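Local coordinates for p800 reaction center core protein (Heliobacterium modesticaldum, PDB 5V8K), which forms the symmetric homodimeric core of a heliobacterial photosynthetic reaction center, binding bacteriochlorophyll g pigments and a [4Fe-4S] cluster, at residues 34-39 with 84-89; 396-401 with 438-443; 423-426 with 431-434. One frame throughout, in Å; residues are numbered along the deposited sequence.

Contact 1. Residues 34-39 with 84-89; sequences AMVSFI and RMHLLA. With GBF (Bacteriochlorophyll g), chain J.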
loop_
_atom_site.group_PDB
_atom_site.type_symbol
_atom_site.label_atom_id
_atom_site.label_comp_id
_atom_site.label_asym_id
_atom_site.label_seq_id
_atom_site.Cartn_x
_atom_site.Cartn_y
_atom_site.Cartn_z
ATOM N N ALA A 34 -33.820 -9.056 11.730
ATOM C CA ALA A 34 -33.054 -10.296 11.844
ATOM C C ALA A 34 -31.660 -10.053 12.428
ATOM O O ALA A 34 -31.145 -10.876 13.203
ATOM C CB ALA A 34 -32.931 -10.959 10.474
ATOM N N MET A 35 -31.023 -8.942 12.046
ATOM C CA MET A 35 -29.708 -8.634 12.592
ATOM C C MET A 35 -29.776 -8.449 14.097
ATOM O O MET A 35 -28.887 -8.905 14.816
ATOM C CB MET A 35 -29.141 -7.382 11.935
ATOM C CG MET A 35 -27.759 -6.952 12.473
ATOM S SD MET A 35 -27.079 -5.729 11.360
ATOM C CE MET A 35 -25.940 -4.787 12.437
ATOM N N VAL A 36 -30.810 -7.756 14.578
ATOM C CA VAL A 36 -31.015 -7.586 16.014
ATOM C C VAL A 36 -31.139 -8.940 16.704
ATOM O O VAL A 36 -30.535 -9.167 17.755
ATOM C CB VAL A 36 -32.252 -6.706 16.278
ATOM C CG1 VAL A 36 -32.579 -6.651 17.736
ATOM C CG2 VAL A 36 -31.976 -5.303 15.833
ATOM N N SER A 37 -31.936 -9.857 16.135
ATOM C CA SER A 37 -32.129 -11.155 16.777
ATOM C C SER A 37 -30.847 -11.972 16.754
ATOM O O SER A 37 -30.508 -12.616 17.750
ATOM C CB SER A 37 -33.267 -11.943 16.116
ATOM O OG SER A 37 -32.852 -12.584 14.917
ATOM N N PHE A 38 -30.090 -11.908 15.647
ATOM C CA PHE A 38 -28.859 -12.684 15.544
ATOM C C PHE A 38 -27.824 -12.208 16.567
ATOM O O PHE A 38 -27.223 -13.015 17.293
ATOM C CB PHE A 38 -28.300 -12.581 14.125
ATOM C CG PHE A 38 -26.934 -13.174 13.967
ATOM C CD1 PHE A 38 -26.773 -14.535 13.909
ATOM C CD2 PHE A 38 -25.821 -12.376 13.890
ATOM C CE1 PHE A 38 -25.545 -15.093 13.762
ATOM C CE2 PHE A 38 -24.556 -12.939 13.747
ATOM C CZ PHE A 38 -24.426 -14.301 13.693
ATOM N N ILE A 39 -27.630 -10.887 16.657
ATOM C CA ILE A 39 -26.486 -10.343 17.380
ATOM C C ILE A 39 -26.702 -10.303 18.889
ATOM O O ILE A 39 -25.729 -10.171 19.636
ATOM C CB ILE A 39 -26.125 -8.960 16.773
ATOM C CG1 ILE A 39 -24.720 -8.583 17.139
ATOM C CG2 ILE A 39 -27.061 -7.833 17.208
ATOM C CD1 ILE A 39 -23.629 -9.555 16.550
ATOM N N ARG A 84 -35.849 -13.237 20.271
ATOM C CA ARG A 84 -36.803 -14.161 19.666
ATOM C C ARG A 84 -37.999 -13.434 19.080
ATOM O O ARG A 84 -38.539 -13.852 18.054
ATOM C CB ARG A 84 -37.264 -15.172 20.702
ATOM C CG ARG A 84 -36.211 -16.156 21.069
ATOM C CD ARG A 84 -36.574 -16.902 22.367
ATOM N NE ARG A 84 -35.431 -17.716 22.726
ATOM C CZ ARG A 84 -35.315 -18.413 23.841
ATOM N NH1 ARG A 84 -36.283 -18.390 24.727
ATOM N NH2 ARG A 84 -34.216 -19.112 24.060
ATOM N N MET A 85 -38.435 -12.351 19.708
ATOM C CA MET A 85 -39.509 -11.573 19.109
ATOM C C MET A 85 -39.063 -10.883 17.826
ATOM O O MET A 85 -39.859 -10.738 16.898
ATOM C CB MET A 85 -40.043 -10.556 20.117
ATOM C CG MET A 85 -40.629 -11.195 21.377
ATOM S SD MET A 85 -42.317 -11.705 21.125
ATOM C CE MET A 85 -42.222 -13.185 20.167
ATOM N N HIS A 86 -37.812 -10.428 17.756
ATOM C CA HIS A 86 -37.352 -9.806 16.519
ATOM C C HIS A 86 -37.165 -10.824 15.414
ATOM O O HIS A 86 -37.318 -10.481 14.233
ATOM C CB HIS A 86 -36.054 -9.036 16.743
ATOM C CG HIS A 86 -36.284 -7.746 17.429
ATOM N ND1 HIS A 86 -36.452 -7.647 18.795
ATOM C CD2 HIS A 86 -36.484 -6.512 16.932
ATOM C CE1 HIS A 86 -36.685 -6.389 19.108
ATOM N NE2 HIS A 86 -36.709 -5.683 17.998
ATOM N N LEU A 87 -36.807 -12.057 15.775
ATOM C CA LEU A 87 -36.736 -13.126 14.793
ATOM C C LEU A 87 -38.121 -13.432 14.240
ATOM O O LEU A 87 -38.297 -13.576 13.026
ATOM C CB LEU A 87 -36.126 -14.380 15.408
ATOM C CG LEU A 87 -36.011 -15.560 14.443
ATOM C CD1 LEU A 87 -35.079 -15.264 13.289
ATOM C CD2 LEU A 87 -35.506 -16.753 15.178
ATOM N N LEU A 88 -39.113 -13.561 15.129
ATOM C CA LEU A 88 -40.491 -13.725 14.695
ATOM C C LEU A 88 -40.873 -12.643 13.696
ATOM O O LEU A 88 -41.410 -12.934 12.622
ATOM C CB LEU A 88 -41.439 -13.687 15.907
ATOM C CG LEU A 88 -42.920 -13.886 15.554
ATOM C CD1 LEU A 88 -43.110 -15.210 14.861
ATOM C CD2 LEU A 88 -43.844 -13.821 16.777
ATOM N N ALA A 89 -40.592 -11.379 14.045
ATOM C CA ALA A 89 -40.877 -10.256 13.149
ATOM C C ALA A 89 -40.154 -10.414 11.815
ATOM O O ALA A 89 -40.741 -10.193 10.752
ATOM C CB ALA A 89 -40.474 -8.948 13.827
HETATM MG MG GBF J . -37.350 -3.318 17.974
HETATM C CHA GBF J . -34.337 -2.290 19.446
HETATM C CHB GBF J . -38.831 -3.084 20.945
HETATM C CHC GBF J . -40.267 -3.879 16.259
HETATM C CHD GBF J . -35.691 -2.945 14.806
HETATM N NA GBF J . -36.702 -2.972 19.806
HETATM C C1A GBF J . -35.527 -2.582 20.318
HETATM C C2A GBF J . -35.503 -2.109 21.744
HETATM C C3A GBF J . -36.795 -2.752 22.224
HETATM C C4A GBF J . -37.490 -2.941 20.900
HETATM C CMA GBF J . -36.604 -4.107 22.938
HETATM C CAA GBF J . -35.469 -0.607 22.053
HETATM C CBA GBF J . -36.536 0.177 21.317
HETATM C CGA GBF J . -36.202 0.407 19.871
HETATM O O1A GBF J . -35.125 0.868 19.520
HETATM O O2A GBF J . -37.323 0.538 18.984
HETATM N NB GBF J . -39.307 -3.374 18.536
HETATM C C1B GBF J . -39.742 -3.330 19.809
HETATM C C2B GBF J . -41.124 -3.402 19.819
HETATM C C3B GBF J . -41.521 -3.635 18.513
HETATM C C4B GBF J . -40.333 -3.682 17.735
HETATM C CMB GBF J . -42.022 -3.268 21.024
HETATM C CAB GBF J . -42.961 -3.770 18.185
HETATM C CBB GBF J . -43.528 -4.117 17.062
HETATM N NC GBF J . -37.852 -3.366 15.988
HETATM C C1C GBF J . -39.040 -3.672 15.476
HETATM C C2C GBF J . -39.348 -3.860 14.035
HETATM C C3C GBF J . -37.943 -3.539 13.745
HETATM C C4C GBF J . -37.133 -3.264 14.849
HETATM C CMC GBF J . -39.728 -5.315 13.765
HETATM C CAC GBF J . -37.382 -3.517 12.364
HETATM C CBC GBF J . -38.213 -3.788 11.123
HETATM N ND GBF J . -35.563 -2.781 17.209
HETATM C C1D GBF J . -34.942 -2.658 16.041
HETATM C C2D GBF J . -33.395 -2.205 15.947
HETATM C C3D GBF J . -33.361 -2.113 17.340
HETATM C C4D GBF J . -34.540 -2.428 18.066
HETATM C CMD GBF J . -32.410 -1.951 14.854
HETATM C CAD GBF J . -32.330 -1.773 18.351
HETATM O OBD GBF J . -31.129 -1.376 18.288
HETATM C CBD GBF J . -32.912 -1.981 19.729
HETATM C CGD GBF J . -32.156 -3.001 20.512
HETATM O O1D GBF J . -31.838 -4.117 20.137
HETATM O O2D GBF J . -31.744 -2.664 21.824
HETATM C CED GBF J . -30.922 -3.687 22.375
HETATM C C1 GBF J . -37.117 0.438 17.589
HETATM C C2 GBF J . -38.371 -0.074 16.907
HETATM C C3 GBF J . -39.456 0.688 16.784
HETATM C C4 GBF J . -39.410 2.067 17.341
HETATM C C5 GBF J . -40.706 0.148 16.118
HETATM C C6 GBF J . -41.918 0.258 17.042
HETATM C C7 GBF J . -43.138 -0.382 16.400
HETATM C C8 GBF J . -44.364 0.178 16.440
HETATM C C9 GBF J . -45.545 -0.499 15.777
HETATM C C10 GBF J . -44.607 1.493 17.115
#
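His86 and Val36 meet where two helices running in roughly opposite directions, 147° apart, carry a bacteriochlorophyll g through a histidine axial ligand, the pigment-binding device of type I reaction centers. His86 CB lies 4.1 Å from Ser37 CB, near the closest backbone approach. Beyond it CG is anti to the carbonyl carbon (chi1 -76°), which lifts the imidazole off the helix toward the pigment. Val36 CG1 sits 3.9 Å from His86 CG and over the middle of the ring, a CH-pi contact 12° off the ring normal. ND1 is held by the carbonyl oxygen of Val82, one turn back, fixing the ring's rotation and leaving His86 NE2 to bind the magnesium at 2.5 Å. The ring carbons flank that bond, CD2 nearing the pyrrole nitrogen NC and CE1 nearing NA. Imidazole suits the place, offering one nitrogen to the backbone and the other to the metal. The other valine branch, CG2, lies 3.4 Å from C2D of the macrocycle. The small Ser37 allows close helix approach, its CB being 3.6 Å from Leu87 N. Its OG turns back into its own helix to donate to Ala34 O at 3.0 Å, which also accepts from Phe38 N.

Contact 2. Residues 396-401 with 438-443; sequences MWRMVF and VDQFYL. With GBF (Bacteriochlorophyll g), chain T.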
loop_
_atom_site.group_PDB
_atom_site.type_symbol
_atom_site.label_atom_id
_atom_site.label_comp_id
_atom_site.label_asym_id
_atom_site.label_seq_id
_atom_site.Cartn_x
_atom_site.Cartn_y
_atom_site.Cartn_z
ATOM N N MET A 396 -16.364 14.305 -6.591
ATOM C CA MET A 396 -17.816 14.420 -6.442
ATOM C C MET A 396 -18.397 15.468 -7.388
ATOM O O MET A 396 -19.432 15.240 -8.029
ATOM C CB MET A 396 -18.185 14.747 -4.996
ATOM C CG MET A 396 -17.772 13.669 -4.020
ATOM S SD MET A 396 -18.147 14.051 -2.291
ATOM C CE MET A 396 -19.897 13.923 -2.414
ATOM N N TRP A 397 -17.761 16.637 -7.473
ATOM C CA TRP A 397 -18.301 17.653 -8.361
ATOM C C TRP A 397 -18.022 17.335 -9.827
ATOM O O TRP A 397 -18.775 17.780 -10.698
ATOM C CB TRP A 397 -17.795 19.041 -7.989
ATOM C CG TRP A 397 -18.443 19.537 -6.726
ATOM C CD1 TRP A 397 -17.843 19.691 -5.508
ATOM C CD2 TRP A 397 -19.813 19.938 -6.548
ATOM N NE1 TRP A 397 -18.734 20.174 -4.598
ATOM C CE2 TRP A 397 -19.952 20.347 -5.204
ATOM C CE3 TRP A 397 -20.928 20.002 -7.388
ATOM C CZ2 TRP A 397 -21.176 20.773 -4.665
ATOM C CZ3 TRP A 397 -22.148 20.465 -6.854
ATOM C CH2 TRP A 397 -22.252 20.834 -5.500
ATOM N N ARG A 398 -17.037 16.485 -10.108
ATOM C CA ARG A 398 -16.855 16.006 -11.476
ATOM C C ARG A 398 -17.955 15.015 -11.892
ATOM O O ARG A 398 -18.401 15.040 -13.045
ATOM C CB ARG A 398 -15.458 15.394 -11.616
ATOM C CG ARG A 398 -14.311 16.451 -11.568
ATOM C CD ARG A 398 -12.964 15.776 -11.477
ATOM N NE ARG A 398 -12.593 15.091 -12.709
ATOM C CZ ARG A 398 -11.373 14.604 -12.936
ATOM N NH1 ARG A 398 -10.438 14.752 -12.019
ATOM N NH2 ARG A 398 -11.052 14.031 -14.101
ATOM N N MET A 399 -18.407 14.139 -10.975
ATOM C CA MET A 399 -19.601 13.319 -11.207
ATOM C C MET A 399 -20.757 14.177 -11.662
ATOM O O MET A 399 -21.436 13.865 -12.649
ATOM C CB MET A 399 -20.023 12.564 -9.926
ATOM C CG MET A 399 -19.318 11.273 -9.636
ATOM S SD MET A 399 -20.133 10.320 -8.266
ATOM C CE MET A 399 -19.684 11.185 -6.777
ATOM N N VAL A 400 -20.981 15.280 -10.948
ATOM C CA VAL A 400 -22.141 16.133 -11.175
ATOM C C VAL A 400 -22.038 16.878 -12.503
ATOM O O VAL A 400 -23.016 16.960 -13.249
ATOM C CB VAL A 400 -22.305 17.108 -10.001
ATOM C CG1 VAL A 400 -23.427 18.103 -10.286
ATOM C CG2 VAL A 400 -22.565 16.337 -8.714
ATOM N N PHE A 401 -20.864 17.457 -12.814
ATOM C CA PHE A 401 -20.757 18.443 -13.894
ATOM C C PHE A 401 -19.851 18.056 -15.067
ATOM O O PHE A 401 -19.926 18.715 -16.120
ATOM C CB PHE A 401 -20.264 19.787 -13.333
ATOM C CG PHE A 401 -21.283 20.518 -12.509
ATOM C CD1 PHE A 401 -22.552 20.785 -13.011
ATOM C CD2 PHE A 401 -20.972 20.943 -11.236
ATOM C CE1 PHE A 401 -23.507 21.476 -12.253
ATOM C CE2 PHE A 401 -21.910 21.625 -10.458
ATOM C CZ PHE A 401 -23.188 21.882 -10.958
ATOM N N VAL A 438 -19.170 6.802 -13.003
ATOM C CA VAL A 438 -18.995 5.807 -11.941
ATOM C C VAL A 438 -17.524 5.742 -11.505
ATOM O O VAL A 438 -17.220 5.484 -10.333
ATOM C CB VAL A 438 -19.554 4.422 -12.361
ATOM C CG1 VAL A 438 -18.619 3.669 -13.325
ATOM C CG2 VAL A 438 -19.821 3.610 -11.148
ATOM N N ASP A 439 -16.592 6.017 -12.415
ATOM C CA ASP A 439 -15.186 5.937 -12.038
ATOM C C ASP A 439 -14.793 7.113 -11.136
ATOM O O ASP A 439 -13.931 6.967 -10.272
ATOM C CB ASP A 439 -14.332 5.852 -13.300
ATOM C CG ASP A 439 -14.501 4.509 -14.047
ATOM O OD1 ASP A 439 -14.965 3.507 -13.426
ATOM O OD2 ASP A 439 -14.168 4.444 -15.253
ATOM N N GLN A 440 -15.491 8.246 -11.249
ATOM C CA GLN A 440 -15.309 9.335 -10.293
ATOM C C GLN A 440 -15.992 9.030 -8.960
ATOM O O GLN A 440 -15.544 9.501 -7.909
ATOM C CB GLN A 440 -15.833 10.650 -10.869
ATOM C CG GLN A 440 -15.032 11.178 -12.055
ATOM C CD GLN A 440 -13.594 11.517 -11.666
ATOM O OE1 GLN A 440 -13.346 12.261 -10.707
ATOM N NE2 GLN A 440 -12.644 10.940 -12.381
ATOM N N PHE A 441 -17.086 8.269 -8.978
ATOM C CA PHE A 441 -17.646 7.754 -7.732
ATOM C C PHE A 441 -16.612 6.950 -6.953
ATOM O O PHE A 441 -16.402 7.189 -5.763
ATOM C CB PHE A 441 -18.884 6.903 -8.012
ATOM C CG PHE A 441 -19.245 5.998 -6.862
ATOM C CD1 PHE A 441 -19.909 6.495 -5.772
ATOM C CD2 PHE A 441 -18.850 4.684 -6.861
ATOM C CE1 PHE A 441 -20.221 5.691 -4.700
ATOM C CE2 PHE A 441 -19.137 3.834 -5.769
ATOM C CZ PHE A 441 -19.833 4.338 -4.681
ATOM N N TYR A 442 -15.953 5.984 -7.606
ATOM C CA TYR A 442 -14.927 5.203 -6.917
ATOM C C TYR A 442 -13.843 6.110 -6.369
ATOM O O TYR A 442 -13.323 5.873 -5.269
ATOM C CB TYR A 442 -14.289 4.165 -7.843
ATOM C CG TYR A 442 -15.218 3.199 -8.492
ATOM C CD1 TYR A 442 -16.206 2.546 -7.770
ATOM C CD2 TYR A 442 -15.124 2.935 -9.847
ATOM C CE1 TYR A 442 -17.066 1.690 -8.376
ATOM C CE2 TYR A 442 -15.998 2.041 -10.481
ATOM C CZ TYR A 442 -16.969 1.405 -9.722
ATOM O OH TYR A 442 -17.899 0.544 -10.319
ATOM N N LEU A 443 -13.421 7.118 -7.168
ATOM C CA LEU A 443 -12.309 7.941 -6.748
ATOM C C LEU A 443 -12.691 8.751 -5.516
ATOM O O LEU A 443 -11.864 8.972 -4.630
ATOM C CB LEU A 443 -11.860 8.860 -7.919
ATOM C CG LEU A 443 -10.592 9.697 -7.775
ATOM C CD1 LEU A 443 -9.376 8.793 -7.467
ATOM C CD2 LEU A 443 -10.281 10.566 -8.995
HETATM MG MG GBF T . -26.376 17.877 -2.672
HETATM C CHA GBF T . -28.981 18.081 -5.013
HETATM C CHB GBF T . -24.267 17.326 -5.158
HETATM C CHC GBF T . -23.988 18.314 -0.276
HETATM C CHD GBF T . -28.882 18.588 -0.148
HETATM N NA GBF T . -26.567 17.742 -4.636
HETATM C C1A GBF T . -27.584 17.865 -5.491
HETATM C C2A GBF T . -27.324 17.940 -6.953
HETATM C C3A GBF T . -25.987 17.192 -6.896
HETATM C C4A GBF T . -25.585 17.432 -5.475
HETATM C CMA GBF T . -26.103 15.695 -7.165
HETATM C CAA GBF T . -27.306 19.394 -7.483
HETATM C CBA GBF T . -26.129 20.228 -6.978
HETATM C CGA GBF T . -26.176 21.589 -7.640
HETATM O O1A GBF T . -26.306 21.677 -8.857
HETATM O O2A GBF T . -25.479 22.650 -6.935
HETATM N NB GBF T . -24.338 18.000 -2.752
HETATM C C1B GBF T . -23.632 17.583 -3.831
HETATM C C2B GBF T . -22.296 17.641 -3.512
HETATM C C3B GBF T . -22.222 17.932 -2.161
HETATM C C4B GBF T . -23.548 18.029 -1.677
HETATM C CMB GBF T . -21.145 17.430 -4.472
HETATM C CAB GBF T . -20.911 18.100 -1.518
HETATM C CBB GBF T . -20.635 18.661 -0.363
HETATM N NC GBF T . -26.456 18.359 -0.684
HETATM C C1C GBF T . -25.411 18.451 0.134
HETATM C C2C GBF T . -25.496 18.647 1.609
HETATM C C3C GBF T . -26.940 18.765 1.474
HETATM C C4C GBF T . -27.458 18.562 0.202
HETATM C CMC GBF T . -25.126 17.317 2.315
HETATM C CAC GBF T . -27.780 19.017 2.662
HETATM C CBC GBF T . -27.152 19.232 4.017
HETATM N ND GBF T . -28.348 18.271 -2.487
HETATM C C1D GBF T . -29.280 18.479 -1.560
HETATM C C2D GBF T . -30.849 18.609 -1.960
HETATM C C3D GBF T . -30.516 18.445 -3.309
HETATM C C4D GBF T . -29.140 18.240 -3.633
HETATM C CMD GBF T . -32.119 18.844 -1.229
HETATM C CAD GBF T . -31.248 18.529 -4.593
HETATM O OBD GBF T . -32.492 18.511 -4.875
HETATM C CBD GBF T . -30.292 18.164 -5.701
HETATM C CGD GBF T . -30.566 16.834 -6.343
HETATM O O1D GBF T . -30.085 15.790 -5.935
HETATM O O2D GBF T . -31.436 16.727 -7.475
HETATM C CED GBF T . -32.364 15.644 -7.425
HETATM C C1 GBF T . -25.000 23.837 -7.561
HETATM C C2 GBF T . -23.819 24.286 -6.738
HETATM C C3 GBF T . -23.962 24.933 -5.571
HETATM C C4 GBF T . -25.317 25.267 -5.024
HETATM C C5 GBF T . -22.732 25.334 -4.786
#
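Met399 and Gln440 mark the closest approach of two almost antiparallel helices, whose local axes run 165° apart and come within 8.5 Å. Gln440 lays its amide over one face of the Arg398 guanidinium: OE1 sits 3.5 Å above the plane, displaced toward the rim, and the two flat groups are 22° apart. NH1 and NH2 of Arg398 point elsewhere, NH2 to Glu548 and Ser545 O of the second subunit and NH1 to the keto oxygen OBD of an 8(1)-hydroxychlorophyll aF, while Gln440 NE2 bonds Ser545 OG of that subunit and probably Ser434 O of its own chain. Flexible Met399 fills the apolar side, its chain bent at chi3 (-75°) to bring SD 3.6 Å from Phe441 CB. On the far flank, Trp397 turns one ring face to a bacteriochlorophyll g, whose methyl CMB sits over the centre, 3.2 Å from CE2. An alanine here is likely to leave that methyl without its flat support and open a gap beside the macrocycle. Flat-on contact between arginine and glutamine leaves NH1, NH2 and the amide NE2 to other partners, and a buried, probably charged guanidinium can be balanced by Glu548 across the dimer interface while gripping a pigment.

Contact 3. Residues 423-426 with 431-434; sequences PCLG and GTCS. With SF4 (iron/sulfur cluster), chain B.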
loop_
_atom_site.group_PDB
_atom_site.type_symbol
_atom_site.label_atom_id
_atom_site.label_comp_id
_atom_site.label_asym_id
_atom_site.label_seq_id
_atom_site.Cartn_x
_atom_site.Cartn_y
_atom_site.Cartn_z
ATOM N N PRO A 423 -15.348 2.186 -18.800
ATOM C CA PRO A 423 -14.177 2.226 -17.927
ATOM C C PRO A 423 -13.041 3.073 -18.473
ATOM O O PRO A 423 -12.214 3.552 -17.700
ATOM C CB PRO A 423 -13.757 0.756 -17.841
ATOM C CG PRO A 423 -14.196 0.181 -19.179
ATOM C CD PRO A 423 -15.401 0.958 -19.615
ATOM N N CYS A 424 -12.986 3.222 -19.798
ATOM C CA CYS A 424 -11.897 3.897 -20.481
ATOM C C CYS A 424 -12.235 3.938 -21.964
ATOM O O CYS A 424 -13.208 3.321 -22.414
ATOM C CB CYS A 424 -10.578 3.153 -20.256
ATOM S SG CYS A 424 -10.469 1.694 -21.272
ATOM N N LEU A 425 -11.393 4.644 -22.728
ATOM C CA LEU A 425 -11.510 4.700 -24.180
ATOM C C LEU A 425 -10.221 4.282 -24.878
ATOM O O LEU A 425 -10.092 4.479 -26.088
ATOM C CB LEU A 425 -11.905 6.113 -24.646
ATOM C CG LEU A 425 -13.157 6.774 -24.073
ATOM C CD1 LEU A 425 -13.228 8.215 -24.440
ATOM C CD2 LEU A 425 -14.380 6.089 -24.618
ATOM N N GLY A 426 -9.252 3.744 -24.153
ATOM C CA GLY A 426 -8.042 3.248 -24.762
ATOM C C GLY A 426 -6.875 4.199 -24.707
ATOM O O GLY A 426 -6.916 5.261 -24.081
ATOM N N GLY A 431 -3.749 7.932 -23.004
ATOM C CA GLY A 431 -4.529 7.086 -22.104
ATOM C C GLY A 431 -5.758 7.771 -21.542
ATOM O O GLY A 431 -5.722 8.968 -21.262
ATOM N N THR A 432 -6.855 7.030 -21.356
ATOM C CA THR A 432 -8.148 7.658 -21.094
ATOM C C THR A 432 -8.925 6.999 -19.953
ATOM O O THR A 432 -10.148 7.172 -19.866
ATOM C CB THR A 432 -9.012 7.634 -22.344
ATOM O OG1 THR A 432 -9.208 6.280 -22.762
ATOM C CG2 THR A 432 -8.350 8.429 -23.522
ATOM N N CYS A 433 -8.262 6.281 -19.062
ATOM C CA CYS A 433 -8.996 5.544 -18.054
ATOM C C CYS A 433 -9.675 6.453 -17.041
ATOM O O CYS A 433 -9.073 7.398 -16.525
ATOM C CB CYS A 433 -8.099 4.585 -17.275
ATOM S SG CYS A 433 -6.372 4.424 -17.676
ATOM N N SER A 434 -10.917 6.085 -16.706
ATOM C CA SER A 434 -11.658 6.581 -15.553
ATOM C C SER A 434 -12.070 8.040 -15.658
ATOM O O SER A 434 -11.961 8.787 -14.684
ATOM C CB SER A 434 -10.873 6.353 -14.276
ATOM O OG SER A 434 -10.883 4.990 -13.949
HETATM FE FE1 SF4 B . -6.280 2.464 -19.141
HETATM FE FE2 SF4 B . -8.289 1.186 -20.550
HETATM FE FE3 SF4 B . -6.400 -0.315 -19.270
HETATM FE FE4 SF4 B . -5.710 1.193 -21.491
HETATM S S1 SF4 B . -7.232 -0.604 -21.410
HETATM S S2 SF4 B . -4.540 1.059 -19.530
HETATM S S3 SF4 B . -7.000 3.022 -21.264
HETATM S S4 SF4 B . -7.926 1.056 -18.295
#
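Thr432 and Gly426 meet at a flat group, the carbonyl of the glycine: the threonine OG1 donates to Gly426 O at 2.8 Å, in the carbonyl plane and on a lone pair. At the other flat group, the Pro423 carbonyl, Ser434 N stands 29° out of the plane and donates to the oxygen at 3.0 Å. These bonds brace the cysteine loop of the [4Fe-4S] site, corresponding to intersubunit cluster FX of type I reaction centers, each subunit supplying two cysteines. The two arms run in opposite directions, and Cys424 and Cys433 stand side by side, CB atoms 4.1 Å apart. Threonine suits its place because one hydroxyl serves two backbone groups of the facing arm: set between the backbone N and the carbonyl carbon (chi1 59°), which turns it to that arm, OG1 also accepts from Leu425 N at 2.7 Å, bent to 139°. At the backbone angles of Gly426 and Gly431 a side chain would jam against the preceding carbonyl. Pro423 and Cys424 pack on Pro427 of the second subunit, and Ser434 OG bonds Gln541 O there. The thiolates reach different corners of the cube: Cys424 SG binds iron FE2 and Cys433 SG binds FE1, both at 2.4 Å.

In the fold
From the N terminus, the chain first closes a loop at contact 1, where helix 77-97 returns along helix 18-39 after a connection that includes helix 58-67. Far along the sequence, and on the opposite side of the chain's centre, contact 2 joins helix 376-401 to helix 437-447. The connection between them contains contact 3, a tighter loop closed within the larger one, whereas contact 1 stands wholly in series, its centre about 38 Å from that of contact 2. Contacts 2 and 3 touch directly: Gln440 NE2 lies 3.2 Å from Ser434 O, probably a hydrogen bond. Both also meet the second subunit, so the cluster loop and the helix pair beside it belong to the dimer interface.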